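Local structure of putative lipoprotein (Parabacteroides distasonis ATCC 8503, 3JX8) at residues V130-L141 with I151-S162; A180-K191 with E201-V212. The protein is of unknown function but carries a head domain of the putative auto-transporter adhesin family, and may act in cell adhesion or bind lipid. All blocks are in the same frame, centred on the assembly; numbering follows the deposited sequence.

How the contacts relate
Both contacts pair successive coils of the same parallel beta-solenoid, their centres about 18 Å apart, contact 2 lying further toward the C-terminal end. Strands 160-166 and 180-185 are neighbours in one sheet, where Leu161 O probably accepts a hydrogen bond from Ser181 N and Leu161 CD2 packs on Phe182 CE1 at 3.7 Å. Both are partly buried, but contact 1 has several solvent-exposed, mostly charged residues at its corners, with bridging waters, whereas contact 2 has few, Ser187 and Ser207 at its serine-glycine turns. There a sulfate is bound and the second subunit packs alongside; an asparagine pair sits on the outer face of the strands.

Contact 1. Residues V130-L141 with I151-S162; sequences VELRGPVKGYKL and IIAKDIQLDNLS
Leu141 and Leu158 make the tightest meeting: Leu141 CB comes within 3.4 Å of Leu158 CD1, closer than carbons usually pack. Leu141 turns CG away from its own amide nitrogen (chi1 179°), which brings CD2 to 4.1 Å from Leu161 CD1. Val136, Leu132, Ala153 and Ile156 continue this buried lining, and strand 120-125 of the preceding coil adds Ile122 and Met120. The backbones run as parallel ladders one coil apart, the stacking of a beta-solenoid, and the register slips by one residue between Leu132 and Val136. Water 2 fills in at the slip, donating to Leu132 O and Gly134 O and accepting from Asp155 N.

The outer side at Glu131, Arg133 and Lys154 is looser and charged. Arg133 grips Glu131 OE1 side-on with NE and NH2, the oxygen near the guanidinium plane. Lys154 NZ stays 4.2 Å from Glu131 OE1, too far for a salt bridge. At the far corner Asn160 is buried beneath the exposed Tyr139: its ND2 sits over one ring face, offset toward the rim and 3.3 Å from CE1, the amide turned 68° against it; the same nitrogen gives a weak bond to Tyr139 O. Asp159 OD2 approaches the ring edge at CD1, 3.6 Å away.

Contact 2. Residues A180-K191 with E201-V212; sequences ASFNVAGSGEIK and ECNIASSGEISV. With SO4 (sulfate ion), chain N.
An asparagine ladder on the outside of the solenoid joins 180-185 to 201-205: Asn203 ND2 donates to Asn183 OD1 at 3.1 Å. The two amides lie side by side, pointing the same way and only 8° apart in plane, yet the donor is tilted 20° from the carbonyl plane. Each amide is held again within its own strand, Asn183 ND2 by Ser181 OG and Asn203 ND2 by Glu201 OE2 at 2.8 Å. The row goes on to Asn221, which gives Asn203 OD1 a weak bond; on the other side Asn183 ND2 ends on the backbone O of Cys163.

Here each segment runs up one sheet, turns at the serine-glycine corner and returns in the facing sheet, so parallel ladders form in both walls of the coil and the interior is shared. Phe182 fills it from one wall. Its chi1 of -61° swings the ring beside its own amide nitrogen and turns an edge to Val212 CG2, 3.9 Å from CE2, and Cys202 SG, 4.1 Å from CD2, a sulfur-aromatic contact. Ile210 reaches across from the facing wall with CD1 3.4 Å from Phe182 O, while its CG1 slides past Val184 CG2 at 3.8 Å.

Gly208 packs its CA against Val184 CG1 at the turn. Water 6 links Ser187 O to Ser207 O, and Ser207 OG donates to sulfate O2 at 3.1 Å. That ion, probably from the crystallisation liquor, is also bonded to Ser148 of the second subunit, whose Ala166 and Ala146 pack on Ala185 and Ala205. On the returning wall the Glu189 and Glu209 side chains run side by side, like charges 4.0 Å apart between OE2 and OE1, their carboxylates steeply turned against each other; Glu209 OE1 also has a weak bond to His229. Water 7 donates to Glu189 OE2 and accepts from Ser211 OG.

Contact 1. Residues V130-L141 with I151-S162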
loop_
_atom_site.group_PDB
_atom_site.type_symbol
_atom_site.label_atom_id
_atom_site.label_comp_id
_atom_site.label_asym_id
_atom_site.label_seq_id
_atom_site.Cartn_x
_atom_site.Cartn_y
_atom_site.Cartn_z
ATOM N N VAL A 130 10.108 -1.185 -15.024
ATOM C CA VAL A 130 9.489 -1.756 -16.200
ATOM C C VAL A 130 9.209 -0.614 -17.143
ATOM O O VAL A 130 8.640 0.417 -16.721
ATOM C CB VAL A 130 8.205 -2.467 -15.848
ATOM C CG1 VAL A 130 7.548 -3.063 -17.092
ATOM C CG2 VAL A 130 8.496 -3.511 -14.769
ATOM N N GLU A 131 9.624 -0.778 -18.402
ATOM C CA GLU A 131 9.372 0.191 -19.455
ATOM C C GLU A 131 8.721 -0.431 -20.662
ATOM O O GLU A 131 9.304 -1.313 -21.316
ATOM C CB GLU A 131 10.665 0.847 -19.903
ATOM C CG GLU A 131 11.485 1.366 -18.768
ATOM C CD GLU A 131 12.639 2.248 -19.232
ATOM O OE1 GLU A 131 12.798 2.478 -20.468
ATOM O OE2 GLU A 131 13.377 2.721 -18.334
ATOM N N LEU A 132 7.506 0.012 -20.953
ATOM C CA LEU A 132 6.812 -0.344 -22.175
ATOM C C LEU A 132 7.108 0.782 -23.143
ATOM O O LEU A 132 6.427 1.805 -23.165
ATOM C CB LEU A 132 5.310 -0.527 -21.923
ATOM C CG LEU A 132 4.972 -1.484 -20.777
ATOM C CD1 LEU A 132 3.451 -1.715 -20.657
ATOM C CD2 LEU A 132 5.700 -2.775 -20.934
ATOM N N ARG A 133 8.184 0.629 -23.901
ATOM C CA ARG A 133 8.638 1.690 -24.799
ATOM C C ARG A 133 7.882 1.711 -26.092
ATOM O O ARG A 133 7.721 2.758 -26.686
ATOM C CB ARG A 133 10.126 1.558 -25.097
ATOM C CG ARG A 133 10.968 1.673 -23.859
ATOM C CD ARG A 133 12.434 1.564 -24.188
ATOM N NE ARG A 133 13.265 1.863 -23.020
ATOM C CZ ARG A 133 14.587 1.653 -22.947
ATOM N NH1 ARG A 133 15.246 1.111 -23.965
ATOM N NH2 ARG A 133 15.263 1.969 -21.843
ATOM N N GLY A 134 7.440 0.559 -26.547
ATOM C CA GLY A 134 6.744 0.484 -27.823
ATOM C C GLY A 134 5.291 0.854 -27.660
ATOM O O GLY A 134 4.786 0.914 -26.535
ATOM N N PRO A 135 4.601 1.081 -28.774
ATOM C CA PRO A 135 3.163 1.309 -28.713
ATOM C C PRO A 135 2.425 0.099 -28.189
ATOM O O PRO A 135 2.632 -1.005 -28.682
ATOM C CB PRO A 135 2.770 1.581 -30.170
ATOM C CG PRO A 135 4.036 1.875 -30.878
ATOM C CD PRO A 135 5.123 1.191 -30.142
ATOM N N VAL A 136 1.613 0.303 -27.158
ATOM C CA VAL A 136 0.768 -0.758 -26.619
ATOM C C VAL A 136 -0.636 -0.373 -26.987
ATOM O O VAL A 136 -1.046 0.764 -26.760
ATOM C CB VAL A 136 0.906 -0.880 -25.100
ATOM C CG1 VAL A 136 -0.083 -1.903 -24.519
ATOM C CG2 VAL A 136 2.349 -1.209 -24.756
ATOM N N LYS A 137 -1.366 -1.319 -27.549
ATOM C CA LYS A 137 -2.721 -1.075 -27.998
ATOM C C LYS A 137 -3.586 -2.269 -27.678
ATOM O O LYS A 137 -3.165 -3.401 -27.859
ATOM C CB LYS A 137 -2.688 -0.816 -29.494
ATOM C CG LYS A 137 -4.016 -0.657 -30.159
ATOM C CD LYS A 137 -3.845 -0.187 -31.632
ATOM C CE LYS A 137 -5.190 0.162 -32.293
ATOM N NZ LYS A 137 -5.081 0.224 -33.805
ATOM N N GLY A 138 -4.793 -2.026 -27.183
ATOM C CA GLY A 138 -5.702 -3.114 -26.857
ATOM C C GLY A 138 -6.713 -2.828 -25.763
ATOM O O GLY A 138 -7.081 -1.669 -25.502
ATOM N N TYR A 139 -7.162 -3.899 -25.108
ATOM C CA TYR A 139 -8.276 -3.800 -24.188
ATOM C C TYR A 139 -7.892 -3.289 -22.803
ATOM O O TYR A 139 -8.403 -2.265 -22.367
ATOM C CB TYR A 139 -9.001 -5.131 -24.109
ATOM C CG TYR A 139 -10.103 -5.171 -23.079
ATOM C CD1 TYR A 139 -11.301 -4.498 -23.282
ATOM C CD2 TYR A 139 -9.950 -5.906 -21.900
ATOM C CE1 TYR A 139 -12.329 -4.551 -22.336
ATOM C CE2 TYR A 139 -10.957 -5.970 -20.959
ATOM C CZ TYR A 139 -12.150 -5.291 -21.183
ATOM O OH TYR A 139 -13.144 -5.354 -20.225
ATOM N N LYS A 140 -6.998 -3.990 -22.123
ATOM C CA LYS A 140 -6.672 -3.645 -20.748
ATOM C C LYS A 140 -5.197 -3.795 -20.386
ATOM O O LYS A 140 -4.577 -4.836 -20.660
ATOM C CB LYS A 140 -7.541 -4.455 -19.795
ATOM C CG LYS A 140 -7.236 -4.159 -18.344
ATOM C CD LYS A 140 -8.343 -4.541 -17.392
ATOM C CE LYS A 140 -7.975 -4.057 -15.936
ATOM N NZ LYS A 140 -9.190 -3.924 -15.039
ATOM N N LEU A 141 -4.630 -2.733 -19.814
ATOM C CA LEU A 141 -3.325 -2.774 -19.167
ATOM C C LEU A 141 -3.477 -2.468 -17.664
ATOM O O LEU A 141 -4.115 -1.474 -17.259
ATOM C CB LEU A 141 -2.365 -1.775 -19.785
ATOM C CG LEU A 141 -0.939 -1.706 -19.176
ATOM C CD1 LEU A 141 -0.172 -3.043 -19.334
ATOM C CD2 LEU A 141 -0.164 -0.526 -19.793
ATOM N N ILE A 151 7.458 2.205 -13.069
ATOM C CA ILE A 151 6.900 1.653 -14.302
ATOM C C ILE A 151 6.582 2.844 -15.180
ATOM O O ILE A 151 6.030 3.832 -14.683
ATOM C CB ILE A 151 5.596 0.901 -14.047
ATOM C CG1 ILE A 151 5.825 -0.262 -13.052
ATOM C CG2 ILE A 151 5.002 0.414 -15.359
ATOM C CD1 ILE A 151 4.554 -1.070 -12.689
ATOM N N ILE A 152 6.961 2.771 -16.456
ATOM C CA ILE A 152 6.638 3.789 -17.447
ATOM C C ILE A 152 6.105 3.121 -18.705
ATOM O O ILE A 152 6.725 2.187 -19.227
ATOM C CB ILE A 152 7.832 4.740 -17.800
ATOM C CG1 ILE A 152 7.397 5.697 -18.915
ATOM C CG2 ILE A 152 9.045 3.978 -18.246
ATOM C CD1 ILE A 152 8.175 7.035 -19.008
ATOM N N ALA A 153 4.950 3.572 -19.179
ATOM C CA ALA A 153 4.392 3.112 -20.451
ATOM C C ALA A 153 4.364 4.333 -21.337
ATOM O O ALA A 153 3.581 5.256 -21.104
ATOM C CB ALA A 153 3.005 2.518 -20.271
ATOM N N LYS A 154 5.214 4.347 -22.348
ATOM C CA LYS A 154 5.433 5.528 -23.175
ATOM C C LYS A 154 4.420 5.798 -24.263
ATOM O O LYS A 154 4.365 6.908 -24.769
ATOM C CB LYS A 154 6.817 5.468 -23.801
ATOM C CG LYS A 154 7.911 5.528 -22.757
ATOM C CD LYS A 154 9.287 5.716 -23.367
ATOM C CE LYS A 154 10.313 6.078 -22.277
ATOM N NZ LYS A 154 11.727 5.824 -22.712
ATOM N N ASP A 155 3.583 4.838 -24.607
ATOM C CA ASP A 155 2.722 5.015 -25.771
ATOM C C ASP A 155 1.616 3.991 -25.741
ATOM O O ASP A 155 1.747 2.891 -26.311
ATOM C CB ASP A 155 3.592 4.838 -27.027
ATOM C CG ASP A 155 2.847 5.049 -28.347
ATOM O OD1 ASP A 155 1.631 5.314 -28.390
ATOM O OD2 ASP A 155 3.538 4.918 -29.374
ATOM N N ILE A 156 0.518 4.341 -25.079
ATOM C CA ILE A 156 -0.590 3.415 -24.897
ATOM C C ILE A 156 -1.826 3.924 -25.596
ATOM O O ILE A 156 -2.041 5.130 -25.714
ATOM C CB ILE A 156 -0.881 3.116 -23.385
ATOM C CG1 ILE A 156 -1.564 4.316 -22.691
ATOM C CG2 ILE A 156 0.424 2.627 -22.669
ATOM C CD1 ILE A 156 -1.569 4.259 -21.149
ATOM N N GLN A 157 -2.627 2.966 -26.042
ATOM C CA GLN A 157 -3.928 3.183 -26.644
ATOM C C GLN A 157 -4.798 2.028 -26.167
ATOM O O GLN A 157 -4.719 0.911 -26.696
ATOM C CB GLN A 157 -3.821 3.201 -28.167
ATOM C CG GLN A 157 -5.049 3.764 -28.820
ATOM C CD GLN A 157 -5.069 3.623 -30.338
ATOM O OE1 GLN A 157 -4.091 3.229 -30.965
ATOM N NE2 GLN A 157 -6.206 3.941 -30.927
ATOM N N LEU A 158 -5.606 2.301 -25.139
ATOM C CA LEU A 158 -6.312 1.270 -24.409
ATOM C C LEU A 158 -7.777 1.622 -24.167
ATOM O O LEU A 158 -8.142 2.790 -24.029
ATOM C CB LEU A 158 -5.628 1.066 -23.042
ATOM C CG LEU A 158 -4.183 0.559 -23.023
ATOM C CD1 LEU A 158 -3.560 0.790 -21.651
ATOM C CD2 LEU A 158 -4.133 -0.905 -23.442
ATOM N N ASP A 159 -8.612 0.591 -24.053
ATOM C CA ASP A 159 -9.958 0.772 -23.530
ATOM C C ASP A 159 -9.911 1.023 -22.024
ATOM O O ASP A 159 -10.663 1.847 -21.507
ATOM C CB ASP A 159 -10.823 -0.460 -23.813
ATOM C CG ASP A 159 -10.983 -0.723 -25.289
ATOM O OD1 ASP A 159 -11.061 0.257 -26.058
ATOM O OD2 ASP A 159 -11.018 -1.900 -25.701
ATOM N N ASN A 160 -9.042 0.288 -21.336
ATOM C CA ASN A 160 -8.961 0.304 -19.880
ATOM C C ASN A 160 -7.549 0.321 -19.365
ATOM O O ASN A 160 -6.728 -0.471 -19.810
ATOM C CB ASN A 160 -9.654 -0.930 -19.352
ATOM C CG ASN A 160 -11.073 -0.986 -19.798
ATOM O OD1 ASN A 160 -11.932 -0.274 -19.263
ATOM N ND2 ASN A 160 -11.330 -1.771 -20.822
ATOM N N LEU A 161 -7.275 1.206 -18.412
ATOM C CA LEU A 161 -5.969 1.274 -17.757
ATOM C C LEU A 161 -6.176 1.297 -16.267
ATOM O O LEU A 161 -6.990 2.076 -15.751
ATOM C CB LEU A 161 -5.217 2.539 -18.157
ATOM C CG LEU A 161 -3.893 2.794 -17.397
ATOM C CD1 LEU A 161 -2.828 1.731 -17.717
ATOM C CD2 LEU A 161 -3.356 4.211 -17.681
ATOM N N SER A 162 -5.421 0.482 -15.548
ATOM C CA SER A 162 -5.465 0.534 -14.105
ATOM C C SER A 162 -4.062 0.565 -13.526
ATOM O O SER A 162 -3.249 -0.307 -13.834
ATOM C CB SER A 162 -6.209 -0.689 -13.603
ATOM O OG SER A 162 -6.059 -0.779 -12.218
HETATM O O HOH W 1 13.518 4.682 -21.251
HETATM O O HOH W 2 3.851 2.146 -24.197
HETATM O O HOH W 3 6.280 4.570 -29.233
HETATM O O HOH W 4 -0.125 2.861 -28.349
HETATM O O HOH W 5 -8.385 -3.360 -12.450
#

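Contact 2. Residues A180-K191 with E201-V212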
loop_
_atom_site.group_PDB
_atom_site.type_symbol
_atom_site.label_atom_id
_atom_site.label_comp_id
_atom_site.label_asym_id
_atom_site.label_seq_id
_atom_site.Cartn_x
_atom_site.Cartn_y
_atom_site.Cartn_z
ATOM N N ALA A 180 -9.739 5.011 -16.995
ATOM C CA ALA A 180 -8.535 4.898 -16.203
ATOM C C ALA A 180 -8.875 4.871 -14.716
ATOM O O ALA A 180 -9.785 5.585 -14.226
ATOM C CB ALA A 180 -7.578 6.070 -16.483
ATOM N N SER A 181 -8.105 4.068 -13.995
ATOM C CA SER A 181 -8.164 4.030 -12.561
ATOM C C SER A 181 -6.722 4.183 -12.000
ATOM O O SER A 181 -5.834 3.400 -12.345
ATOM C CB SER A 181 -8.825 2.739 -12.159
ATOM O OG SER A 181 -8.578 2.531 -10.797
ATOM N N PHE A 182 -6.485 5.226 -11.203
ATOM C CA PHE A 182 -5.184 5.533 -10.612
ATOM C C PHE A 182 -5.228 5.529 -9.091
ATOM O O PHE A 182 -6.000 6.286 -8.472
ATOM C CB PHE A 182 -4.723 6.903 -11.067
ATOM C CG PHE A 182 -4.540 7.020 -12.539
ATOM C CD1 PHE A 182 -3.750 6.123 -13.229
ATOM C CD2 PHE A 182 -5.117 8.058 -13.245
ATOM C CE1 PHE A 182 -3.574 6.243 -14.609
ATOM C CE2 PHE A 182 -4.925 8.185 -14.625
ATOM C CZ PHE A 182 -4.145 7.268 -15.303
ATOM N N ASN A 183 -4.386 4.703 -8.481
ATOM C CA ASN A 183 -4.425 4.474 -7.047
ATOM C C ASN A 183 -3.036 4.574 -6.453
ATOM O O ASN A 183 -2.102 3.937 -6.945
ATOM C CB ASN A 183 -4.986 3.108 -6.765
ATOM C CG ASN A 183 -6.294 2.895 -7.428
ATOM O OD1 ASN A 183 -7.333 3.313 -6.919
ATOM N ND2 ASN A 183 -6.268 2.300 -8.618
ATOM N N VAL A 184 -2.893 5.413 -5.439
ATOM C CA VAL A 184 -1.662 5.513 -4.666
ATOM C C VAL A 184 -1.919 5.270 -3.163
ATOM O O VAL A 184 -2.777 5.932 -2.560
ATOM C CB VAL A 184 -1.019 6.889 -4.855
ATOM C CG1 VAL A 184 0.234 6.995 -3.987
ATOM C CG2 VAL A 184 -0.715 7.103 -6.326
ATOM N N ALA A 185 -1.180 4.323 -2.568
ATOM C CA ALA A 185 -1.203 4.091 -1.126
ATOM C C ALA A 185 0.223 4.259 -0.627
ATOM O O ALA A 185 1.002 3.297 -0.582
ATOM C CB ALA A 185 -1.738 2.697 -0.803
ATOM N N GLY A 186 0.562 5.469 -0.225
ATOM C CA GLY A 186 1.913 5.791 0.199
ATOM C C GLY A 186 2.321 7.157 -0.316
ATOM O O GLY A 186 1.478 7.970 -0.667
ATOM N N SER A 187 3.624 7.390 -0.391
ATOM C CA SER A 187 4.148 8.714 -0.719
ATOM C C SER A 187 4.458 8.850 -2.195
ATOM O O SER A 187 4.844 9.906 -2.626
ATOM C CB SER A 187 5.394 9.021 0.124
ATOM O OG SER A 187 6.423 8.077 -0.127
ATOM N N GLY A 188 4.271 7.780 -2.959
ATOM C CA GLY A 188 4.647 7.787 -4.358
ATOM C C GLY A 188 3.772 8.657 -5.267
ATOM O O GLY A 188 2.868 9.381 -4.809
ATOM N N GLU A 189 4.001 8.522 -6.567
ATOM C CA GLU A 189 3.411 9.432 -7.526
ATOM C C GLU A 189 3.013 8.737 -8.819
ATOM O O GLU A 189 3.784 7.945 -9.377
ATOM C CB GLU A 189 4.436 10.532 -7.803
ATOM C CG GLU A 189 3.997 11.479 -8.827
ATOM C CD GLU A 189 4.959 12.614 -9.057
ATOM O OE1 GLU A 189 6.157 12.541 -8.657
ATOM O OE2 GLU A 189 4.488 13.577 -9.670
ATOM N N ILE A 190 1.787 9.010 -9.272
ATOM C CA ILE A 190 1.367 8.633 -10.607
ATOM C C ILE A 190 1.409 9.890 -11.480
ATOM O O ILE A 190 0.875 10.954 -11.121
ATOM C CB ILE A 190 0.003 7.985 -10.650
ATOM C CG1 ILE A 190 0.043 6.626 -9.964
ATOM C CG2 ILE A 190 -0.438 7.795 -12.125
ATOM C CD1 ILE A 190 -1.322 5.939 -9.822
ATOM N N LYS A 191 2.087 9.781 -12.616
ATOM C CA LYS A 191 2.199 10.884 -13.553
ATOM C C LYS A 191 1.442 10.515 -14.816
ATOM O O LYS A 191 1.862 9.637 -15.588
ATOM C CB LYS A 191 3.653 11.137 -13.928
ATOM C CG LYS A 191 4.561 11.579 -12.828
ATOM C CD LYS A 191 5.932 11.850 -13.438
ATOM C CE LYS A 191 6.899 12.417 -12.435
ATOM N NZ LYS A 191 8.299 12.292 -12.971
ATOM N N GLU A 201 -10.807 7.613 -12.422
ATOM C CA GLU A 201 -10.960 7.547 -10.969
ATOM C C GLU A 201 -9.579 7.634 -10.321
ATOM O O GLU A 201 -8.671 6.878 -10.693
ATOM C CB GLU A 201 -11.576 6.211 -10.597
ATOM C CG GLU A 201 -11.998 6.138 -9.158
ATOM C CD GLU A 201 -12.413 4.730 -8.739
ATOM O OE1 GLU A 201 -12.863 3.980 -9.654
ATOM O OE2 GLU A 201 -12.281 4.395 -7.518
ATOM N N CYS A 202 -9.422 8.539 -9.371
ATOM C CA CYS A 202 -8.150 8.764 -8.693
ATOM C C CYS A 202 -8.335 8.605 -7.203
ATOM O O CYS A 202 -9.193 9.249 -6.587
ATOM C CB CYS A 202 -7.660 10.158 -8.976
ATOM S SG CYS A 202 -7.197 10.417 -10.672
ATOM N N ASN A 203 -7.550 7.722 -6.621
ATOM C CA ASN A 203 -7.598 7.467 -5.190
ATOM C C ASN A 203 -6.238 7.566 -4.598
ATOM O O ASN A 203 -5.311 6.900 -5.089
ATOM C CB ASN A 203 -8.115 6.076 -4.920
ATOM C CG ASN A 203 -9.563 5.907 -5.330
ATOM O OD1 ASN A 203 -10.459 6.439 -4.684
ATOM N ND2 ASN A 203 -9.794 5.178 -6.403
ATOM N N ILE A 204 -6.135 8.344 -3.514
ATOM C CA ILE A 204 -4.907 8.478 -2.714
ATOM C C ILE A 204 -5.147 8.196 -1.236
ATOM O O ILE A 204 -6.064 8.738 -0.609
ATOM C CB ILE A 204 -4.304 9.893 -2.814
ATOM C CG1 ILE A 204 -4.003 10.254 -4.285
ATOM C CG2 ILE A 204 -3.002 9.989 -1.975
ATOM C CD1 ILE A 204 -3.273 11.576 -4.461
ATOM N N ALA A 205 -4.290 7.339 -0.684
ATOM C CA ALA A 205 -4.209 7.098 0.733
ATOM C C ALA A 205 -2.831 7.576 1.193
ATOM O O ALA A 205 -1.808 7.129 0.727
ATOM C CB ALA A 205 -4.448 5.616 1.061
ATOM N N SER A 206 -2.846 8.519 2.122
ATOM C CA SER A 206 -1.686 9.120 2.722
ATOM C C SER A 206 -1.151 10.294 1.882
ATOM O O SER A 206 -1.959 11.118 1.460
ATOM C CB SER A 206 -0.686 8.052 3.226
ATOM O OG SER A 206 0.593 8.158 2.687
ATOM N N SER A 207 0.154 10.409 1.666
ATOM C CA SER A 207 0.767 11.669 1.197
ATOM C C SER A 207 1.156 11.703 -0.279
ATOM O O SER A 207 1.786 12.659 -0.728
ATOM C CB SER A 207 2.016 11.951 2.015
ATOM O OG SER A 207 2.928 10.862 1.882
ATOM N N GLY A 208 0.768 10.695 -1.037
ATOM C CA GLY A 208 1.126 10.638 -2.441
ATOM C C GLY A 208 0.424 11.626 -3.359
ATOM O O GLY A 208 -0.400 12.439 -2.914
ATOM N N GLU A 209 0.683 11.463 -4.659
ATOM C CA GLU A 209 0.285 12.412 -5.677
ATOM C C GLU A 209 -0.108 11.762 -6.990
ATOM O O GLU A 209 0.531 10.803 -7.437
ATOM C CB GLU A 209 1.491 13.294 -5.950
ATOM C CG GLU A 209 1.195 14.649 -6.397
ATOM C CD GLU A 209 2.332 15.621 -6.066
ATOM O OE1 GLU A 209 2.893 16.170 -7.010
ATOM O OE2 GLU A 209 2.662 15.817 -4.865
ATOM N N ILE A 210 -1.139 12.311 -7.617
ATOM C CA ILE A 210 -1.577 11.898 -8.947
ATOM C C ILE A 210 -1.781 13.131 -9.813
ATOM O O ILE A 210 -2.417 14.113 -9.391
ATOM C CB ILE A 210 -2.892 11.111 -8.905
ATOM C CG1 ILE A 210 -2.764 9.882 -7.984
ATOM C CG2 ILE A 210 -3.385 10.756 -10.380
ATOM C CD1 ILE A 210 -4.104 9.067 -7.819
ATOM N N SER A 211 -1.238 13.082 -11.019
ATOM C CA SER A 211 -1.513 14.090 -12.046
ATOM C C SER A 211 -2.322 13.449 -13.154
ATOM O O SER A 211 -1.832 12.531 -13.814
ATOM C CB SER A 211 -0.220 14.639 -12.612
ATOM O OG SER A 211 0.532 15.258 -11.577
ATOM N N VAL A 212 -3.549 13.925 -13.367
ATOM C CA VAL A 212 -4.480 13.261 -14.253
ATOM C C VAL A 212 -5.014 14.216 -15.305
ATOM O O VAL A 212 -5.128 15.420 -15.064
ATOM C CB VAL A 212 -5.664 12.613 -13.453
ATOM C CG1 VAL A 212 -6.436 13.682 -12.640
ATOM C CG2 VAL A 212 -6.587 11.753 -14.384
HETATM S S SO4 N . 2.352 10.246 5.907
HETATM O O1 SO4 N . 1.012 9.648 5.661
HETATM O O2 SO4 N . 3.222 9.830 4.774
HETATM O O3 SO4 N . 2.180 11.711 5.916
HETATM O O4 SO4 N . 2.874 9.785 7.180
HETATM O O HOH W 6 4.716 12.346 -1.313
HETATM O O HOH W 7 1.875 13.364 -10.220
#